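Local coordinates for protein 2-nitrobenzoate nitroreductase (PDB 4Z85) that reduces the nitro group of 2-nitrobenzoate, probably with a bound FMN cofactor, as a member of the flavoredoxin family, at residues V30-S35 / N80-R84; Q86-N90 / I127-I132; D53-F57 / F157-V161; G37-A41 / I111-E115. All blocks are in the same frame, centred on the assembly; numbering follows the deposited sequence.

Contact 1 (V30-S35 / N80-R84)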
loop_
_atom_site.group_PDB
_atom_site.type_symbol
_atom_site.label_atom_id
_atom_site.label_comp_id
_atom_site.label_asym_id
_atom_site.label_seq_id
_atom_site.Cartn_x
_atom_site.Cartn_y
_atom_site.Cartn_z
ATOM N N VAL A 30 0.015 -10.303 -9.989
ATOM C CA VAL A 30 -0.909 -10.120 -11.106
ATOM C C VAL A 30 -0.736 -11.226 -12.128
ATOM O O VAL A 30 0.371 -11.416 -12.654
ATOM C CB VAL A 30 -0.693 -8.750 -11.763
ATOM C CG1 VAL A 30 -1.613 -8.560 -12.974
ATOM C CG2 VAL A 30 -0.932 -7.633 -10.735
ATOM N N THR A 31 -1.820 -11.952 -12.393
ATOM C CA THR A 31 -1.861 -12.834 -13.557
ATOM C C THR A 31 -2.631 -12.149 -14.687
ATOM O O THR A 31 -3.649 -11.472 -14.458
ATOM C CB THR A 31 -2.488 -14.217 -13.242
ATOM O OG1 THR A 31 -3.683 -14.074 -12.467
ATOM C CG2 THR A 31 -1.493 -15.094 -12.483
ATOM N N SER A 32 -2.107 -12.307 -15.902
ATOM C CA SER A 32 -2.694 -11.682 -17.082
ATOM C C SER A 32 -2.492 -12.614 -18.278
ATOM O O SER A 32 -1.702 -13.546 -18.196
ATOM C CB SER A 32 -2.069 -10.305 -17.332
ATOM O OG SER A 32 -0.656 -10.368 -17.431
ATOM N N LEU A 33 -3.218 -12.378 -19.369
ATOM C CA LEU A 33 -3.077 -13.204 -20.575
ATOM C C LEU A 33 -2.574 -12.403 -21.773
ATOM O O LEU A 33 -3.036 -11.289 -22.013
ATOM C CB LEU A 33 -4.412 -13.856 -20.931
ATOM C CG LEU A 33 -4.999 -14.873 -19.962
ATOM C CD1 LEU A 33 -6.387 -15.284 -20.428
ATOM C CD2 LEU A 33 -4.083 -16.080 -19.862
ATOM N N ASN A 34 -1.639 -12.968 -22.535
ATOM C CA ASN A 34 -1.184 -12.302 -23.755
ATOM C C ASN A 34 -2.050 -12.681 -24.963
ATOM O O ASN A 34 -3.094 -13.323 -24.810
ATOM C CB ASN A 34 0.293 -12.609 -24.043
ATOM C CG ASN A 34 0.547 -14.064 -24.425
ATOM O OD1 ASN A 34 -0.367 -14.879 -24.524
ATOM N ND2 ASN A 34 1.811 -14.385 -24.659
ATOM N N SER A 35 -1.605 -12.281 -26.154
ATOM C CA SER A 35 -2.341 -12.513 -27.400
ATOM C C SER A 35 -2.645 -13.982 -27.654
ATOM O O SER A 35 -3.656 -14.319 -28.264
ATOM C CB SER A 35 -1.555 -11.970 -28.595
ATOM O OG SER A 35 -1.262 -10.597 -28.441
ATOM N N ASN A 80 -0.756 -6.903 -21.698
ATOM C CA ASN A 80 -1.809 -7.895 -21.493
ATOM C C ASN A 80 -3.079 -7.266 -20.913
ATOM O O ASN A 80 -4.207 -7.596 -21.311
ATOM C CB ASN A 80 -1.329 -9.004 -20.555
ATOM C CG ASN A 80 -0.194 -9.831 -21.140
ATOM O OD1 ASN A 80 0.205 -9.649 -22.293
ATOM N ND2 ASN A 80 0.338 -10.751 -20.331
ATOM N N ILE A 81 -2.883 -6.353 -19.962
ATOM C CA ILE A 81 -4.013 -5.675 -19.339
ATOM C C ILE A 81 -4.697 -4.730 -20.336
ATOM O O ILE A 81 -5.926 -4.662 -20.398
ATOM C CB ILE A 81 -3.570 -4.888 -18.079
ATOM C CG1 ILE A 81 -3.271 -5.864 -16.940
ATOM C CG2 ILE A 81 -4.643 -3.871 -17.676
ATOM C CD1 ILE A 81 -2.671 -5.199 -15.694
ATOM N N ILE A 82 -3.897 -4.009 -21.111
ATOM C CA ILE A 82 -4.423 -3.100 -22.132
ATOM C C ILE A 82 -5.254 -3.854 -23.158
ATOM O O ILE A 82 -6.365 -3.438 -23.507
ATOM C CB ILE A 82 -3.291 -2.349 -22.847
ATOM C CG1 ILE A 82 -2.677 -1.317 -21.908
ATOM C CG2 ILE A 82 -3.803 -1.669 -24.112
ATOM C CD1 ILE A 82 -1.444 -0.640 -22.454
ATOM N N GLU A 83 -4.730 -4.986 -23.608
ATOM C CA GLU A 83 -5.386 -5.778 -24.639
ATOM C C GLU A 83 -6.652 -6.462 -24.140
ATOM O O GLU A 83 -7.674 -6.440 -24.825
ATOM C CB GLU A 83 -4.418 -6.822 -25.200
ATOM C CG GLU A 83 -3.258 -6.221 -25.985
ATOM C CD GLU A 83 -2.240 -7.259 -26.440
ATOM O OE1 GLU A 83 -2.225 -8.385 -25.890
ATOM O OE2 GLU A 83 -1.451 -6.942 -27.358
ATOM N N ARG A 84 -6.603 -7.055 -22.946
ATOM C CA ARG A 84 -7.752 -7.831 -22.480
ATOM C C ARG A 84 -8.710 -7.047 -21.572
ATOM O O ARG A 84 -9.854 -7.457 -21.383
ATOM C CB ARG A 84 -7.271 -9.080 -21.746
ATOM C CG ARG A 84 -6.349 -9.970 -22.555
ATOM C CD ARG A 84 -7.074 -11.223 -22.979
ATOM N NE ARG A 84 -6.199 -12.163 -23.672
ATOM C CZ ARG A 84 -6.552 -13.403 -23.985
ATOM N NH1 ARG A 84 -7.758 -13.844 -23.658
ATOM N NH2 ARG A 84 -5.703 -14.202 -24.617
HETATM O O HOH W 1 -4.909 -9.794 -19.270
HETATM O O HOH W 2 -3.635 -10.122 -24.473
#

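Contact 2 (Q86-N90 / I127-I132)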
loop_
_atom_site.group_PDB
_atom_site.type_symbol
_atom_site.label_atom_id
_atom_site.label_comp_id
_atom_site.label_asym_id
_atom_site.label_seq_id
_atom_site.Cartn_x
_atom_site.Cartn_y
_atom_site.Cartn_z
ATOM N N GLN A 86 -8.704 -7.036 -18.609
ATOM C CA GLN A 86 -8.983 -7.948 -17.514
ATOM C C GLN A 86 -7.688 -8.436 -16.907
ATOM O O GLN A 86 -6.682 -8.547 -17.611
ATOM C CB GLN A 86 -9.778 -9.170 -17.976
ATOM C CG GLN A 86 -10.996 -8.917 -18.806
ATOM C CD GLN A 86 -11.702 -10.213 -19.144
ATOM O OE1 GLN A 86 -11.102 -11.289 -19.091
ATOM N NE2 GLN A 86 -12.976 -10.122 -19.475
ATOM N N PHE A 87 -7.727 -8.750 -15.613
ATOM C CA PHE A 87 -6.585 -9.397 -14.954
ATOM C C PHE A 87 -6.968 -9.852 -13.562
ATOM O O PHE A 87 -8.043 -9.497 -13.050
ATOM C CB PHE A 87 -5.357 -8.471 -14.896
ATOM C CG PHE A 87 -5.589 -7.167 -14.175
ATOM C CD1 PHE A 87 -6.216 -6.106 -14.813
ATOM C CD2 PHE A 87 -5.133 -6.987 -12.872
ATOM C CE1 PHE A 87 -6.412 -4.897 -14.162
ATOM C CE2 PHE A 87 -5.320 -5.779 -12.218
ATOM C CZ PHE A 87 -5.963 -4.732 -12.858
ATOM N N VAL A 88 -6.100 -10.662 -12.956
ATOM C CA VAL A 88 -6.360 -11.124 -11.597
ATOM C C VAL A 88 -5.280 -10.624 -10.664
ATOM O O VAL A 88 -4.094 -10.726 -10.976
ATOM C CB VAL A 88 -6.421 -12.657 -11.491
ATOM C CG1 VAL A 88 -6.439 -13.113 -10.015
ATOM C CG2 VAL A 88 -7.647 -13.195 -12.232
ATOM N N VAL A 89 -5.706 -10.076 -9.533
ATOM C CA VAL A 89 -4.769 -9.815 -8.443
ATOM C C VAL A 89 -4.801 -10.989 -7.464
ATOM O O VAL A 89 -5.788 -11.228 -6.792
ATOM C CB VAL A 89 -5.098 -8.497 -7.706
ATOM C CG1 VAL A 89 -4.184 -8.331 -6.486
ATOM C CG2 VAL A 89 -4.946 -7.311 -8.649
ATOM N N ASN A 90 -3.706 -11.728 -7.393
ATOM C CA ASN A 90 -3.581 -12.827 -6.452
ATOM C C ASN A 90 -2.863 -12.324 -5.229
ATOM O O ASN A 90 -1.788 -11.740 -5.356
ATOM C CB ASN A 90 -2.790 -13.996 -7.044
ATOM C CG ASN A 90 -3.404 -14.532 -8.315
ATOM O OD1 ASN A 90 -4.296 -15.382 -8.264
ATOM N ND2 ASN A 90 -2.938 -14.039 -9.456
ATOM N N ILE A 127 -14.345 -13.397 -15.449
ATOM C CA ILE A 127 -13.425 -12.942 -16.480
ATOM C C ILE A 127 -12.650 -14.120 -17.048
ATOM O O ILE A 127 -12.752 -15.237 -16.546
ATOM C CB ILE A 127 -12.414 -11.884 -15.945
ATOM C CG1 ILE A 127 -11.662 -12.432 -14.730
ATOM C CG2 ILE A 127 -13.108 -10.578 -15.596
ATOM C CD1 ILE A 127 -10.557 -11.515 -14.254
ATOM N N ASP A 128 -11.864 -13.862 -18.084
ATOM C CA ASP A 128 -11.151 -14.925 -18.789
ATOM C C ASP A 128 -9.796 -15.256 -18.177
ATOM O O ASP A 128 -9.318 -16.386 -18.285
ATOM C CB ASP A 128 -10.964 -14.543 -20.256
ATOM C CG ASP A 128 -12.283 -14.460 -21.008
ATOM O OD1 ASP A 128 -13.193 -15.267 -20.706
ATOM O OD2 ASP A 128 -12.408 -13.581 -21.887
ATOM N N VAL A 129 -9.170 -14.273 -17.540
ATOM C CA VAL A 129 -7.858 -14.488 -16.937
ATOM C C VAL A 129 -8.007 -15.372 -15.707
ATOM O O VAL A 129 -8.865 -15.130 -14.868
ATOM C CB VAL A 129 -7.181 -13.150 -16.552
ATOM C CG1 VAL A 129 -5.798 -13.395 -15.947
ATOM C CG2 VAL A 129 -7.073 -12.250 -17.763
ATOM N N PRO A 130 -7.181 -16.422 -15.610
ATOM C CA PRO A 130 -7.242 -17.356 -14.489
ATOM C C PRO A 130 -6.491 -16.837 -13.265
ATOM O O PRO A 130 -5.619 -15.978 -13.402
ATOM C CB PRO A 130 -6.549 -18.597 -15.044
ATOM C CG PRO A 130 -5.526 -18.040 -15.952
ATOM C CD PRO A 130 -6.163 -16.827 -16.596
ATOM N N ARG A 131 -6.844 -17.367 -12.103
ATOM C CA ARG A 131 -6.129 -17.103 -10.868
ATOM C C ARG A 131 -5.108 -18.201 -10.632
ATOM O O ARG A 131 -5.150 -19.253 -11.276
ATOM C CB ARG A 131 -7.090 -17.034 -9.696
ATOM C CG ARG A 131 -7.683 -18.385 -9.333
ATOM C CD ARG A 131 -8.469 -18.298 -8.057
ATOM N NE ARG A 131 -9.206 -19.527 -7.749
ATOM C CZ ARG A 131 -8.676 -20.595 -7.158
ATOM N NH1 ARG A 131 -7.391 -20.611 -6.827
ATOM N NH2 ARG A 131 -9.434 -21.655 -6.904
ATOM N N ILE A 132 -4.194 -17.953 -9.700
ATOM C CA ILE A 132 -3.231 -18.962 -9.274
ATOM C C ILE A 132 -3.933 -19.953 -8.362
ATOM O O ILE A 132 -4.649 -19.556 -7.446
ATOM C CB ILE A 132 -2.037 -18.302 -8.566
ATOM C CG1 ILE A 132 -1.156 -17.603 -9.609
ATOM C CG2 ILE A 132 -1.244 -19.325 -7.751
ATOM C CD1 ILE A 132 -0.155 -16.648 -9.018
#

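Contact 3 (D53-F57 / F157-V161)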
loop_
_atom_site.group_PDB
_atom_site.type_symbol
_atom_site.label_atom_id
_atom_site.label_comp_id
_atom_site.label_asym_id
_atom_site.label_seq_id
_atom_site.Cartn_x
_atom_site.Cartn_y
_atom_site.Cartn_z
ATOM N N ASP A 53 -16.502 2.431 -3.915
ATOM C CA ASP A 53 -17.645 2.804 -4.768
ATOM C C ASP A 53 -17.248 3.792 -5.873
ATOM O O ASP A 53 -17.342 4.997 -5.686
ATOM C CB ASP A 53 -18.761 3.406 -3.903
ATOM C CG ASP A 53 -19.971 3.837 -4.716
ATOM O OD1 ASP A 53 -20.165 3.291 -5.818
ATOM O OD2 ASP A 53 -20.727 4.714 -4.244
ATOM N N PRO A 54 -16.802 3.277 -7.025
ATOM C CA PRO A 54 -16.636 1.861 -7.358
ATOM C C PRO A 54 -15.408 1.243 -6.672
ATOM O O PRO A 54 -14.529 2.007 -6.263
ATOM C CB PRO A 54 -16.456 1.888 -8.875
ATOM C CG PRO A 54 -15.839 3.183 -9.144
ATOM C CD PRO A 54 -16.431 4.149 -8.154
ATOM N N PRO A 55 -15.367 -0.094 -6.535
ATOM C CA PRO A 55 -14.265 -0.777 -5.838
ATOM C C PRO A 55 -12.983 -0.745 -6.674
ATOM O O PRO A 55 -12.787 -1.605 -7.534
ATOM C CB PRO A 55 -14.790 -2.206 -5.663
ATOM C CG PRO A 55 -15.746 -2.387 -6.779
ATOM C CD PRO A 55 -16.399 -1.047 -6.983
ATOM N N LEU A 56 -12.139 0.259 -6.428
ATOM C CA LEU A 56 -10.980 0.498 -7.280
ATOM C C LEU A 56 -9.692 0.352 -6.482
ATOM O O LEU A 56 -9.667 0.631 -5.269
ATOM C CB LEU A 56 -10.998 1.900 -7.880
ATOM C CG LEU A 56 -12.165 2.297 -8.792
ATOM C CD1 LEU A 56 -11.843 3.636 -9.460
ATOM C CD2 LEU A 56 -12.431 1.236 -9.830
ATOM N N PHE A 57 -8.642 -0.048 -7.203
ATOM C CA PHE A 57 -7.286 -0.091 -6.648
ATOM C C PHE A 57 -6.295 0.424 -7.690
ATOM O O PHE A 57 -6.631 0.561 -8.868
ATOM C CB PHE A 57 -6.900 -1.519 -6.221
ATOM C CG PHE A 57 -6.932 -2.495 -7.350
ATOM C CD1 PHE A 57 -5.809 -2.693 -8.152
ATOM C CD2 PHE A 57 -8.098 -3.188 -7.644
ATOM C CE1 PHE A 57 -5.844 -3.577 -9.223
ATOM C CE2 PHE A 57 -8.151 -4.075 -8.725
ATOM C CZ PHE A 57 -7.019 -4.274 -9.508
ATOM N N PHE A 157 -5.274 1.450 -12.894
ATOM C CA PHE A 157 -6.412 1.476 -11.990
ATOM C C PHE A 157 -7.352 0.357 -12.384
ATOM O O PHE A 157 -7.840 0.308 -13.525
ATOM C CB PHE A 157 -7.127 2.829 -12.023
ATOM C CG PHE A 157 -6.313 3.941 -11.444
ATOM C CD1 PHE A 157 -5.355 4.589 -12.213
ATOM C CD2 PHE A 157 -6.488 4.339 -10.117
ATOM C CE1 PHE A 157 -4.602 5.615 -11.674
ATOM C CE2 PHE A 157 -5.728 5.366 -9.573
ATOM C CZ PHE A 157 -4.783 6.005 -10.359
ATOM N N GLY A 158 -7.569 -0.557 -11.442
ATOM C CA GLY A 158 -8.378 -1.726 -11.708
ATOM C C GLY A 158 -9.650 -1.653 -10.892
ATOM O O GLY A 158 -9.659 -1.057 -9.815
ATOM N N GLU A 159 -10.714 -2.272 -11.407
ATOM C CA GLU A 159 -11.965 -2.391 -10.665
ATOM C C GLU A 159 -12.184 -3.845 -10.291
ATOM O O GLU A 159 -12.076 -4.738 -11.134
ATOM C CB GLU A 159 -13.149 -1.868 -11.487
ATOM C CG GLU A 159 -14.493 -2.082 -10.790
ATOM C CD GLU A 159 -15.642 -1.500 -11.567
ATOM O OE1 GLU A 159 -15.381 -0.876 -12.620
ATOM O OE2 GLU A 159 -16.801 -1.674 -11.123
ATOM N N ILE A 160 -12.443 -4.088 -9.014
ATOM C CA ILE A 160 -12.725 -5.432 -8.553
ATOM C C ILE A 160 -14.151 -5.810 -8.932
ATOM O O ILE A 160 -15.094 -5.160 -8.502
ATOM C CB ILE A 160 -12.567 -5.550 -7.035
ATOM C CG1 ILE A 160 -11.190 -5.046 -6.610
ATOM C CG2 ILE A 160 -12.780 -6.993 -6.590
ATOM C CD1 ILE A 160 -11.073 -4.802 -5.122
ATOM N N VAL A 161 -14.307 -6.857 -9.725
ATOM C CA VAL A 161 -15.662 -7.274 -10.076
ATOM C C VAL A 161 -16.080 -8.463 -9.238
ATOM O O VAL A 161 -17.272 -8.602 -8.927
ATOM C CB VAL A 161 -15.795 -7.581 -11.578
ATOM C CG1 VAL A 161 -15.387 -6.358 -12.372
ATOM C CG2 VAL A 161 -14.961 -8.762 -11.968
#

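Contact 4 (G37-A41 / I111-E115)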
loop_
_atom_site.group_PDB
_atom_site.type_symbol
_atom_site.label_atom_id
_atom_site.label_comp_id
_atom_site.label_asym_id
_atom_site.label_seq_id
_atom_site.Cartn_x
_atom_site.Cartn_y
_atom_site.Cartn_z
ATOM N N GLY A 37 -2.922 -16.453 -25.355
ATOM C CA GLY A 37 -3.549 -17.160 -24.249
ATOM C C GLY A 37 -2.540 -17.618 -23.210
ATOM O O GLY A 37 -2.878 -18.352 -22.279
ATOM N N LEU A 38 -1.295 -17.187 -23.384
ATOM C CA LEU A 38 -0.226 -17.469 -22.431
ATOM C C LEU A 38 -0.425 -16.635 -21.165
ATOM O O LEU A 38 -0.743 -15.451 -21.250
ATOM C CB LEU A 38 1.137 -17.172 -23.062
ATOM C CG LEU A 38 2.421 -17.596 -22.359
ATOM C CD1 LEU A 38 2.901 -18.925 -22.919
ATOM C CD2 LEU A 38 3.493 -16.527 -22.528
ATOM N N CYS A 39 -0.237 -17.244 -20.000
ATOM C CA CYS A 39 -0.447 -16.525 -18.745
ATOM C C CYS A 39 0.853 -16.002 -18.145
ATOM O O CYS A 39 1.751 -16.774 -17.796
ATOM C CB CYS A 39 -1.155 -17.414 -17.725
ATOM S SG CYS A 39 -1.534 -16.568 -16.133
ATOM N N ASN A 40 0.941 -14.683 -18.014
ATOM C CA ASN A 40 2.070 -14.057 -17.355
ATOM C C ASN A 40 1.715 -13.792 -15.896
ATOM O O ASN A 40 0.543 -13.620 -15.557
ATOM C CB ASN A 40 2.464 -12.761 -18.060
ATOM C CG ASN A 40 3.082 -13.007 -19.427
ATOM O OD1 ASN A 40 2.543 -12.585 -20.452
ATOM N ND2 ASN A 40 4.226 -13.678 -19.443
ATOM N N ALA A 41 2.732 -13.801 -15.041
ATOM C CA ALA A 41 2.544 -13.532 -13.617
ATOM C C ALA A 41 3.663 -12.621 -13.144
ATOM O O ALA A 41 4.830 -12.852 -13.461
ATOM C CB ALA A 41 2.520 -14.822 -12.825
ATOM N N ILE A 111 8.166 -15.169 -21.868
ATOM C CA ILE A 111 7.770 -16.517 -21.474
ATOM C C ILE A 111 6.770 -16.472 -20.319
ATOM O O ILE A 111 6.671 -15.470 -19.611
ATOM C CB ILE A 111 8.998 -17.368 -21.079
ATOM C CG1 ILE A 111 9.666 -16.824 -19.815
ATOM C CG2 ILE A 111 10.008 -17.404 -22.214
ATOM C CD1 ILE A 111 9.296 -17.573 -18.541
ATOM N N SER A 112 6.029 -17.558 -20.130
ATOM C CA SER A 112 5.048 -17.620 -19.056
ATOM C C SER A 112 5.726 -17.873 -17.721
ATOM O O SER A 112 6.263 -18.954 -17.489
ATOM C CB SER A 112 4.017 -18.714 -19.320
ATOM O OG SER A 112 3.349 -19.077 -18.122
ATOM N N GLU A 113 5.697 -16.877 -16.842
ATOM C CA GLU A 113 6.275 -17.040 -15.516
ATOM C C GLU A 113 5.576 -18.155 -14.753
ATOM O O GLU A 113 6.214 -18.907 -14.016
ATOM C CB GLU A 113 6.196 -15.736 -14.719
ATOM C CG GLU A 113 7.063 -14.622 -15.263
ATOM C CD GLU A 113 6.351 -13.775 -16.310
ATOM O OE1 GLU A 113 5.243 -14.160 -16.753
ATOM O OE2 GLU A 113 6.904 -12.719 -16.682
ATOM N N ALA A 114 4.266 -18.260 -14.938
ATOM C CA ALA A 114 3.467 -19.221 -14.191
ATOM C C ALA A 114 3.935 -20.643 -14.477
ATOM O O ALA A 114 3.925 -21.502 -13.594
ATOM C CB ALA A 114 2.002 -19.058 -14.526
ATOM N N GLU A 115 4.359 -20.875 -15.715
ATOM C CA GLU A 115 4.895 -22.169 -16.119
ATOM C C GLU A 115 6.315 -22.361 -15.599
ATOM O O GLU A 115 6.668 -23.427 -15.085
ATOM C CB GLU A 115 4.876 -22.307 -17.645
ATOM C CG GLU A 115 4.438 -23.680 -18.124
ATOM C CD GLU A 115 3.098 -24.087 -17.541
ATOM O OE1 GLU A 115 2.206 -23.214 -17.437
ATOM O OE2 GLU A 115 2.937 -25.271 -17.172
#

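Contact 1 (V30-S35 / N80-R84)
Helix 77-84 packs by polar side chains against the end of barrel strand 28-33 and the turn that follows it, with Arg84 and Asn80 reaching Asn34 and Ser32. The short axes of strand 30-33 and helix 80-84 approach to 7.7 Å and make an angle of 54°. Asn80 leans over the end of the strand. Its ND2 donates to Ser32 OG at 3.1 Å, with Ser32 OG close to the amide plane. The same ND2 also donates to Asn40 OD1 on the neighbouring strand. Asn80 OD1 faces the other way and rests 3.3 Å from Asn34 CA.

Arg84 bends at its second torsion (chi2 -107°), which lays the guanidinium beside the turn. NH2 of Arg84 donates to Asn34 O at 2.8 Å, nearly along the C=O axis and close to the guanidinium plane. Leu33 CB sits over one face of that group, offset toward its rim. Water 2 donates to Leu33 O and, at 2.6 Å, to Glu83 OE1. Earlier on the strand, Val30 CG1 only just reaches Ile81 CD1, at 4.5 Å. With a leucine at Arg84, Asn34 O would probably lose its charged donor, and no guanidinium would lie against Leu33 CB.

Asn34 OD1 accepts from Leu38 N and Glu36 N, which ties the turn to itself while Arg84 holds its carbonyl. The amide of Asn80 joins the helix to two strands at once. The chemistry implies a partly buried joint in which side-chain donors and water satisfy backbone carbonyls at the end of the strand.

Contact 2 (Q86-N90 / I127-I132)
Gln86 turns CG away from its carbonyl carbon (chi1 -49°) and then runs extended, which carries its amide across to Ile127 and Asp128. Asn90 starts in a similar way and brings its amide to Ile132. Both side chains point from strand 86-90 to the segment 127-132, and each uses its oxygen to accept a backbone N-H. Asp128 N donates to Gln86 OE1 at 2.9 Å, tilted from the carbonyl plane. Ile132 N donates to Asn90 OD1, also at 2.9 Å and nearly straight (172°), but from above the carbonyl plane.

Apolar groups fill the span between these two bonds. Val88 sends CG2 among the backbone of the other segment, 3.5 Å from Val129 O, and the same methyl meets Ile127 CD1 at 3.9 Å. Its other branch, CG1, lies against Arg131 CB. The side chains of Ile127 and Gln86 lie alongside each other, pointing opposite ways, and Ile127 CD1 comes to 3.4 Å from Phe87 O. Val129 CG2 packs near Gln86 O. The Ile132 side chain runs at a slant over the Asn90 amide, with Ile132 CD1 3.8 Å from Asn90 ND2.

Other polar atoms bind outside the two segments. Asn90 ND2 donates to Leu29 O and Thr31 OG1 of strand 28-33. Arg131 NH1 bonds to Thr133 O, and the side chain makes a cation-pi contact with Tyr164.

The two segments run within 27° of each other, yet the bonds between them come from side chains and not from backbone pairing. Two amide oxygens thus take the place of strand carbonyls. They satisfy the N-H groups of Asp128 and Ile132 at either end of a buried valine and isoleucine patch.

Contact 3 (D53-F57 / F157-V161)
The Phe57 ring lies flat on Gly158, with CA of Gly158 over one face and 3.9 Å from the ring centroid, a CH-pi contact. Gly158 O lies over a ring face too, 3.4 Å from CD2 of Phe57. At the ring edge, Ile160 CG1 meets Phe57 CD2 at 3.8 Å. The first torsion (chi1 60°) sets CG between the backbone N and the carbonyl carbon and folds the ring back across the adjoining strand. A side chain on Gly158 would run into this ring, so the glycine suits the place. Replacing Phe57 by alanine is likely to strip the aromatic cover from Gly158 and to open a gap beside Ile160.

The backbones pair beneath. Phe57 and Gly158 form an antiparallel hydrogen-bonded pair, with Phe57 N to Gly158 O and Gly158 N to Phe57 O both at 3.0 Å. Ile160 N donates to Pro55 O at 2.9 Å. Leu56 and Glu159 are the next pair, non-hydrogen-bonded. On their face of the sheet Leu56 CD2 packs on Glu159 CB at 3.6 Å.

Pro55, Leu56, Phe157 and Ile160 also pack against the second subunit. The Phe57 ring meets Trp139 of strand 137-150, with planes at about 45°. The arrangement is antiparallel pairing of barrel strands 55-62 and 153-165, in a closed six-stranded barrel consistent with the flavin reductase-like FMN-binding fold.

Contact 4 (G37-A41 / I111-E115)
The start of strand 39-52 passes the N-terminal end of helix 113-117, with Asn40 and Ser112 CA atoms 4.9 Å apart and the two chain directions 62° apart. Ser112 is the N-cap of the helix. Its OG stands anti to the backbone N, which lets it donate to Cys39 O at 2.8 Å while accepting from Glu115 N. One hydroxyl therefore caps the helix and ties it to the strand.

Glu113 bends at its second torsion (chi2 89°) to bring its carboxylate back to the strand. Its OE1 accepts twice, from opposite faces of the carboxylate plane. Asn40 ND2 meets Glu113 OE1 on the syn side at 2.9 Å. Ala41 N meets the same Glu113 OE1 from above the carboxylate plane at 3.1 Å. The Asn40 amide and the carboxylate are turned 75° against each other. Leu38 adds apolar packing, with Leu38 CG 3.6 Å from Ser112 CB.

The second carboxylate oxygen, Glu113 OE2, forms a salt bridge with Lys75. Cys103 of helix 94-103 packs on both Ala41 and Glu113. Asn40 bonds through its backbone to Ser32 of strand 28-33. That pairing places strand 39-52 beside strand 28-33 in the barrel; the Ser112 and Glu113 bonds attach the start of helix 113-117 to strand 39-52.

Contacts 1, 2 and 4 gather round strand 28-33 on one side of the chain, while contact 3 lies farther off in the same barrel. Contacts 1 and 2 have centres about 9 Å apart and meet where Thr31 OG1 lies 2.9 Å from Pro130 O. Contacts 1 and 4 have about 10 Å between centres; Ser32 O and Asn40 N, 2.9 Å apart, join them. Contact 3 reaches contact 2 through Phe57 CZ and Phe87 CE2, 3.5 Å apart. Contacts 3 and 4 are farthest apart, about 24 Å between centres. All four lie within the flavin reductase-like domain, and contact 3 also adjoins the second subunit.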